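Local coordinates for protein bacteriohemerythrin (Methylococcus capsulatus, PDB 4XPX) that binds molecular oxygen reversibly at a non-haem site of two iron atoms, and may store it or deliver it to oxygen-requiring enzymes, at residues Ile51-Val54 with Val55-Phe58; Lys59-Glu62 with Thr63-Lys67. One frame throughout, in Å; residues are numbered along the deposited sequence.

Contact 1: Ile51-Val54 with Val55-Phe58; sequences IDYV and VMHF. With FE2 (Fe (II) ion), chain C.
Two CH-pi contacts, Val54 with Phe58 and Tyr53 with Met56, mark this local contact between successive turns of helix 40-67, where the helix comes up to the iron centre. Val54 CG1 lies over one face of the Phe58 ring, 3.8 Å from its centroid and displaced toward the rim, with Phe58 CZ as its nearest ring atom. The two side chains run side by side, as residues four apart on a helix can, and a branched valine suits the place because one methyl reaches the ring while the other turns aside. Beneath this pair, Phe58 N donates to Val54 O at 2.9 Å. Phe58 also stacks on His80, an iron ligand, and meets Leu83 and Val84 of helix 73-95. Were Phe58 an alanine, Val54 CG1 and the His80 ring would probably both lose the aromatic face they pack on, and a gap would open toward Leu83 and Val84.

This is one of the antiparallel helices of the hemerythrin four-helix bundle, which holds the di-iron site between them. His57 supplies a ligand from it: chi1 of 167°, with CG anti to the backbone N, swings the imidazole out from the helix, and His57 NE2 binds the iron of chain C at 2.1 Å. His57 ND1 is hydrogen-bonded to Gln20 OE1, which, together with the iron bond, holds the ring's rotation.

On the side facing helix 15-34, the bent chain of Met56 curls back to set CE over the Tyr53 ring, 3.7 Å from the centroid; its SD stands farther above the same ring in a Met-aromatic contact.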
ATOM      1  N   ILE A  51       2.214   4.384   6.029  1.00  7.60           N
ATOM      2  CA  ILE A  51       1.716   5.296   5.007  1.00  7.68           C
ATOM      3  C   ILE A  51       2.878   5.953   4.305  1.00  8.00           C
ATOM      4  O   ILE A  51       2.868   6.138   3.071  1.00  7.95           O
ATOM      5  CB  ILE A  51       0.748   6.309   5.633  1.00  7.95           C
ATOM      6  CG1 ILE A  51      -0.566   5.591   5.999  1.00  9.16           C
ATOM      7  CG2 ILE A  51       0.489   7.459   4.677  1.00  9.92           C
ATOM      8  CD1 ILE A  51      -1.512   6.340   6.820  1.00 10.45           C
ATOM      9  N   ASP A  52       3.943   6.370   5.025  1.00  7.98           N
ATOM     10  CA  ASP A  52       5.094   6.938   4.361  1.00  8.26           C
ATOM     11  C   ASP A  52       5.667   5.994   3.327  1.00  7.73           C
ATOM     12  O   ASP A  52       6.024   6.397   2.194  1.00  8.41           O
ATOM     13  CB  ASP A  52       6.165   7.315   5.409  1.00  9.20           C
ATOM     14  CG  ASP A  52       7.233   8.169   4.845  1.00 11.25           C
ATOM     15  OD1 ASP A  52       6.934   9.357   4.586  1.00 14.75           O
ATOM     16  OD2 ASP A  52       8.368   7.687   4.529  1.00 15.88           O
ATOM     17  N   TYR A  53       5.763   4.717   3.692  1.00  7.32           N
ATOM     18  CA  TYR A  53       6.337   3.732   2.790  1.00  7.60           C
ATOM     19  C   TYR A  53       5.452   3.515   1.591  1.00  6.82           C
ATOM     20  O   TYR A  53       5.963   3.407   0.429  1.00  7.62           O
ATOM     21  CB  TYR A  53       6.615   2.413   3.550  1.00  7.34           C
ATOM     22  CG  TYR A  53       7.431   1.514   2.702  1.00  7.23           C
ATOM     23  CD1 TYR A  53       8.780   1.638   2.667  1.00  8.84           C
ATOM     24  CD2 TYR A  53       6.855   0.540   1.905  1.00  8.12           C
ATOM     25  CE1 TYR A  53       9.580   0.841   1.835  1.00  9.95           C
ATOM     26  CE2 TYR A  53       7.614  -0.253   1.069  1.00  8.35           C
ATOM     27  CZ  TYR A  53       8.935  -0.129   1.038  1.00  8.20           C
ATOM     28  OH  TYR A  53       9.669  -0.933   0.213  1.00  9.92           O
ATOM     29  N   VAL A  54       4.136   3.392   1.788  1.00  7.14           N
ATOM     30  CA  VAL A  54       3.204   3.223   0.687  1.00  7.02           C
ATOM     31  C   VAL A  54       3.334   4.393  -0.304  1.00  7.49           C
ATOM     32  O   VAL A  54       3.383   4.185  -1.549  1.00  7.84           O
ATOM     33  CB  VAL A  54       1.794   3.062   1.184  1.00  7.88           C
ATOM     34  CG1 VAL A  54       0.773   3.120   0.029  1.00  8.96           C
ATOM     35  CG2 VAL A  54       1.654   1.706   1.903  1.00  8.67           C
ATOM     36  N   VAL A  55       3.380   5.613   0.183  1.00  7.77           N
ATOM     37  CA  VAL A  55       3.518   6.768  -0.719  1.00  8.80           C
ATOM     38  C   VAL A  55       4.805   6.670  -1.496  1.00  8.65           C
ATOM     39  O   VAL A  55       4.802   6.984  -2.724  1.00  9.55           O
ATOM     40  CB  VAL A  55       3.365   8.045   0.084  1.00 10.24           C
ATOM     41  CG1 VAL A  55       3.864   9.284  -0.709  1.00 15.16           C
ATOM     42  CG2 VAL A  55       2.014   8.251   0.618  1.00 12.35           C
ATOM     43  N   MET A  56       5.877   6.265  -0.877  1.00  8.50           N
ATOM     44  CA  MET A  56       7.128   6.112  -1.574  1.00 10.03           C
ATOM     45  C   MET A  56       7.052   5.025  -2.627  1.00  7.50           C
ATOM     46  O   MET A  56       7.561   5.198  -3.780  1.00  8.99           O
ATOM     47  CB  MET A  56       8.228   5.815  -0.558  1.00 10.12           C
ATOM     48  CG  MET A  56       9.599   5.727  -1.146  1.00 15.35           C
ATOM     49  SD  MET A  56       9.904   4.123  -1.898  1.00 14.79           S
ATOM     50  CE  MET A  56       9.726   2.986  -0.551  1.00 18.23           C
ATOM     51  N   HIS A  57       6.387   3.908  -2.327  1.00  7.32           N
ATOM     52  CA  HIS A  57       6.181   2.844  -3.278  1.00  7.25           C
ATOM     53  C   HIS A  57       5.411   3.376  -4.503  1.00  7.00           C
ATOM     54  O   HIS A  57       5.760   3.065  -5.681  1.00  7.44           O
ATOM     55  CB  HIS A  57       5.420   1.715  -2.605  1.00  7.24           C
ATOM     56  CG  HIS A  57       4.895   0.699  -3.593  1.00  7.42           C
ATOM     57  ND1 HIS A  57       5.701  -0.004  -4.457  1.00  7.50           N
ATOM     58  CD2 HIS A  57       3.625   0.328  -3.899  1.00  7.11           C
ATOM     59  CE1 HIS A  57       4.920  -0.770  -5.238  1.00  7.65           C
ATOM     60  NE2 HIS A  57       3.654  -0.582  -4.926  1.00  7.85           N
ATOM     61  N   PHE A  58       4.341   4.098  -4.265  1.00  7.65           N
ATOM     62  CA  PHE A  58       3.561   4.647  -5.376  1.00  7.52           C
ATOM     63  C   PHE A  58       4.426   5.525  -6.229  1.00  8.21           C
ATOM     64  O   PHE A  58       4.332   5.476  -7.491  1.00  8.65           O
ATOM     65  CB  PHE A  58       2.352   5.417  -4.854  1.00  8.19           C
ATOM     66  CG  PHE A  58       1.273   4.533  -4.209  1.00  7.91           C
ATOM     67  CD1 PHE A  58       0.253   5.188  -3.523  1.00  8.78           C
ATOM     68  CD2 PHE A  58       1.241   3.170  -4.337  1.00  8.28           C
ATOM     69  CE1 PHE A  58      -0.790   4.466  -2.963  1.00  9.18           C
ATOM     70  CE2 PHE A  58       0.182   2.500  -3.751  1.00  8.91           C
ATOM     71  CZ  PHE A  58      -0.828   3.112  -3.108  1.00  9.14           C
TER
HETATM   72 FE   FE2 C 202       2.095  -1.589  -6.015  1.00  7.98          FE
HETATM   73  O   HOH W   1       0.791  -0.094  -5.980  1.00 10.45           O
HETATM   74  O   HOH W   2       0.611  -1.795  -3.994  1.00  4.72           O

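Contact 2: Lys59-Glu62 with Thr63-Lys67. With FE2 (Fe (II) ion), chain C; FE2 (Fe (II) ion), chain B.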
ATOM      1  N   LYS A  59       5.237   6.371  -5.648  1.00  8.59           N
ATOM      2  CA  LYS A  59       6.144   7.248  -6.407  1.00  9.92           C
ATOM      3  C   LYS A  59       7.092   6.412  -7.212  1.00  9.59           C
ATOM      4  O   LYS A  59       7.449   6.801  -8.359  1.00 10.05           O
ATOM      5  CB  LYS A  59       6.842   8.200  -5.470  1.00 10.61           C
ATOM      6  CG  LYS A  59       6.011   9.280  -4.916  1.00 15.88           C
ATOM      7  CD  LYS A  59       6.888  10.109  -3.951  1.00 22.74           C
ATOM      8  CE  LYS A  59       6.100  11.203  -3.290  1.00 28.06           C
ATOM      9  NZ  LYS A  59       7.163  11.737  -2.352  1.00 29.62           N
ATOM     10  N   SER A  60       7.585   5.328  -6.659  1.00  9.65           N
ATOM     11  CA  SER A  60       8.510   4.486  -7.385  1.00  9.50           C
ATOM     12  C   SER A  60       7.875   3.874  -8.608  1.00  8.25           C
ATOM     13  O   SER A  60       8.462   3.903  -9.736  1.00  9.39           O
ATOM     14  CB  SER A  60       9.009   3.369  -6.486  1.00  9.99           C
ATOM     15  OG  SER A  60       9.690   3.801  -5.306  1.00 11.97           O
ATOM     16  N   GLU A  61       6.681   3.311  -8.455  1.00  8.07           N
ATOM     17  CA  GLU A  61       5.969   2.750  -9.591  1.00  7.85           C
ATOM     18  C   GLU A  61       5.669   3.876 -10.606  1.00  7.98           C
ATOM     19  O   GLU A  61       5.815   3.642 -11.851  1.00  9.10           O
ATOM     20  CB  GLU A  61       4.612   2.156  -9.187  1.00  8.37           C
ATOM     21  CG  GLU A  61       4.715   0.833  -8.440  1.00  8.04           C
ATOM     22  CD  GLU A  61       3.340   0.214  -8.220  1.00  7.07           C
ATOM     23  OE1 GLU A  61       2.352   0.865  -8.504  1.00  7.97           O
ATOM     24  OE2 GLU A  61       3.332  -0.981  -7.759  1.00  7.32           O
ATOM     25  N   GLU A  62       5.225   5.010 -10.162  1.00  8.64           N
ATOM     26  CA  GLU A  62       4.815   6.083 -11.097  1.00  9.16           C
ATOM     27  C   GLU A  62       5.989   6.575 -11.873  1.00  9.06           C
ATOM     28  O   GLU A  62       5.847   6.846 -13.104  1.00  9.66           O
ATOM     29  CB  GLU A  62       4.156   7.217 -10.320  1.00  9.43           C
ATOM     30  CG  GLU A  62       2.792   6.823  -9.807  1.00  9.24           C
ATOM     31  CD  GLU A  62       2.259   7.708  -8.700  1.00  9.95           C
ATOM     32  OE1 GLU A  62       2.702   8.919  -8.602  1.00 13.87           O
ATOM     33  OE2 GLU A  62       1.341   7.301  -7.932  1.00  9.88           O
ATOM     34  N   THR A  63       7.138   6.758 -11.268  1.00  9.53           N
ATOM     35  CA  THR A  63       8.308   7.235 -11.990  1.00 10.51           C
ATOM     36  C   THR A  63       8.660   6.260 -13.056  1.00  9.63           C
ATOM     37  O   THR A  63       8.960   6.688 -14.246  1.00 10.93           O
ATOM     38  CB  THR A  63       9.492   7.448 -11.027  1.00 12.31           C
ATOM     39  OG1 THR A  63       9.160   8.438 -10.040  1.00 15.37           O
ATOM     40  CG2 THR A  63      10.738   7.863 -11.764  1.00 15.15           C
ATOM     41  N   GLU A  64       8.668   4.984 -12.787  1.00  9.71           N
ATOM     42  CA  GLU A  64       9.013   4.001 -13.785  1.00 10.26           C
ATOM     43  C   GLU A  64       7.979   3.921 -14.877  1.00  9.44           C
ATOM     44  O   GLU A  64       8.347   3.866 -16.084  1.00 10.79           O
ATOM     45  CB  GLU A  64       9.226   2.663 -13.106  1.00 11.26           C
ATOM     46  CG  GLU A  64      10.433   2.517 -12.229  1.00 13.88           C
ATOM     47  CD  GLU A  64      11.724   2.966 -12.830  1.00 20.34           C
ATOM     48  OE1 GLU A  64      11.985   2.383 -13.867  1.00 24.29           O
ATOM     49  OE2 GLU A  64      12.421   3.918 -12.338  1.00 27.88           O
ATOM     50  N   MET A  65       6.724   3.876 -14.541  1.00  9.26           N
ATOM     51  CA  MET A  65       5.686   3.864 -15.542  1.00  9.64           C
ATOM     52  C   MET A  65       5.772   5.070 -16.468  1.00  9.41           C
ATOM     53  O   MET A  65       5.662   4.918 -17.726  1.00 10.61           O
ATOM     54  CB  MET A  65       4.290   3.843 -14.908  1.00  8.94           C
ATOM     55  CG  MET A  65       3.905   2.486 -14.328  1.00  9.65           C
ATOM     56  SD  MET A  65       2.171   2.443 -13.737  1.00  9.47           S
ATOM     57  CE  MET A  65       2.279   3.380 -12.166  1.00 12.32           C
ATOM     58  N   GLN A  66       6.021   6.269 -15.836  1.00  9.59           N
ATOM     59  CA  GLN A  66       5.853   7.379 -16.780  1.00  9.98           C
ATOM     60  C   GLN A  66       7.091   7.483 -17.663  1.00  9.86           C
ATOM     61  O   GLN A  66       6.970   7.745 -18.888  1.00 10.62           O
ATOM     62  CB  GLN A  66       5.608   8.695 -16.040  1.00 20.00           C
ATOM     63  CG  GLN A  66       5.282   9.869 -16.949  1.00 20.00           C
ATOM     64  CD  GLN A  66       4.881  11.110 -16.179  1.00 20.00           C
ATOM     65  OE1 GLN A  66       4.754  11.075 -14.954  1.00 20.00           O
ATOM     66  NE2 GLN A  66       4.679  12.213 -16.894  1.00 20.00           N
ATOM     67  N   LYS A  67       8.265   7.154 -17.144  1.00 11.05           N
ATOM     68  CA  LYS A  67       9.523   7.223 -17.916  1.00 11.60           C
ATOM     69  C   LYS A  67       9.503   6.270 -19.025  1.00 12.35           C
ATOM     70  O   LYS A  67      10.089   6.566 -20.113  1.00 13.50           O
ATOM     71  CB  LYS A  67      10.636   6.865 -16.968  1.00 16.50           C
ATOM     72  CG  LYS A  67      11.940   6.627 -17.486  1.00 23.35           C
ATOM     73  CD  LYS A  67      12.862   6.363 -16.243  1.00 29.67           C
ATOM     74  CE  LYS A  67      14.319   6.492 -16.631  1.00 36.32           C
ATOM     75  NZ  LYS A  67      14.644   7.666 -17.608  1.00 40.01           N
TER
HETATM   76 FE   FE2 C 202       2.095  -1.589  -6.015  1.00  7.98          FE
HETATM   77 FE   FE2 B 201       0.263   0.444  -8.127  1.00  7.01          FE
HETATM   78  O   HOH W   3      11.397   4.819  -9.589  1.00 39.75           O
HETATM   79  O   HOH W   4       5.768   9.833 -12.726  1.00 28.26           O
HETATM   80  O   HOH W   1       0.791  -0.094  -5.980  1.00 10.45           O
HETATM   81  O   HOH W   2       0.611  -1.795  -3.994  1.00  4.72           O
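With chi1 near -61°, Thr63 OG1 lies beside its own backbone N, and from there the hydroxyl turns back to donate to Lys59 O at 2.9 Å. Thr63 N donates to the same oxygen, the two donors arriving from opposite faces of the carbonyl plane; threonine suits this exposed turn because its hydroxyl adds a second bond to the helical one. Glu61 has CG anti to its carbonyl carbon and an extended chain beyond, which carries the carboxylate to the metals.

There it forms the carboxylate bridge characteristic of the hemerythrin di-iron centre. Glu61 OE1 binds the iron of chain B and Glu61 OE2 that of chain C, each at 2.2 Å, while OE2 also takes a hydrogen bond from Tyr124. A glutamate fits because its two oxygens can each serve a different metal.

One turn on, Met65 bends at chi3 so that CE comes 4.0 Å from Glu61 CB, packing against the aliphatic root of the ligand; beyond it lie Phe73 and His76. Glu62 OE2 is hydrogen-bonded to His80 ND1, a second-shell support for an iron ligand. Ser60 and Glu64, whose side chains touch Phe16 of helix 15-34, share one water that donates to both Ser60 O and Glu64 OE2.

Contact 1 and contact 2 follow one another without a gap along helix 40-67, their centres about 13 Å apart. The centre of contact 1 is about 7 Å from the centre of the chain and that of contact 2 about 15 Å, since residues 59-67 run on to the end of the helix. Each supplies one iron ligand, a turn apart: His57 and Glu61 share one iron, and Glu61 alone of the two continues to the second. The same two waters border both contacts at the metals. With His21, His76, His80, His116 and Asp121 contributed from other parts of the bundle, this single helix thus ties both irons into the oxygen-binding site.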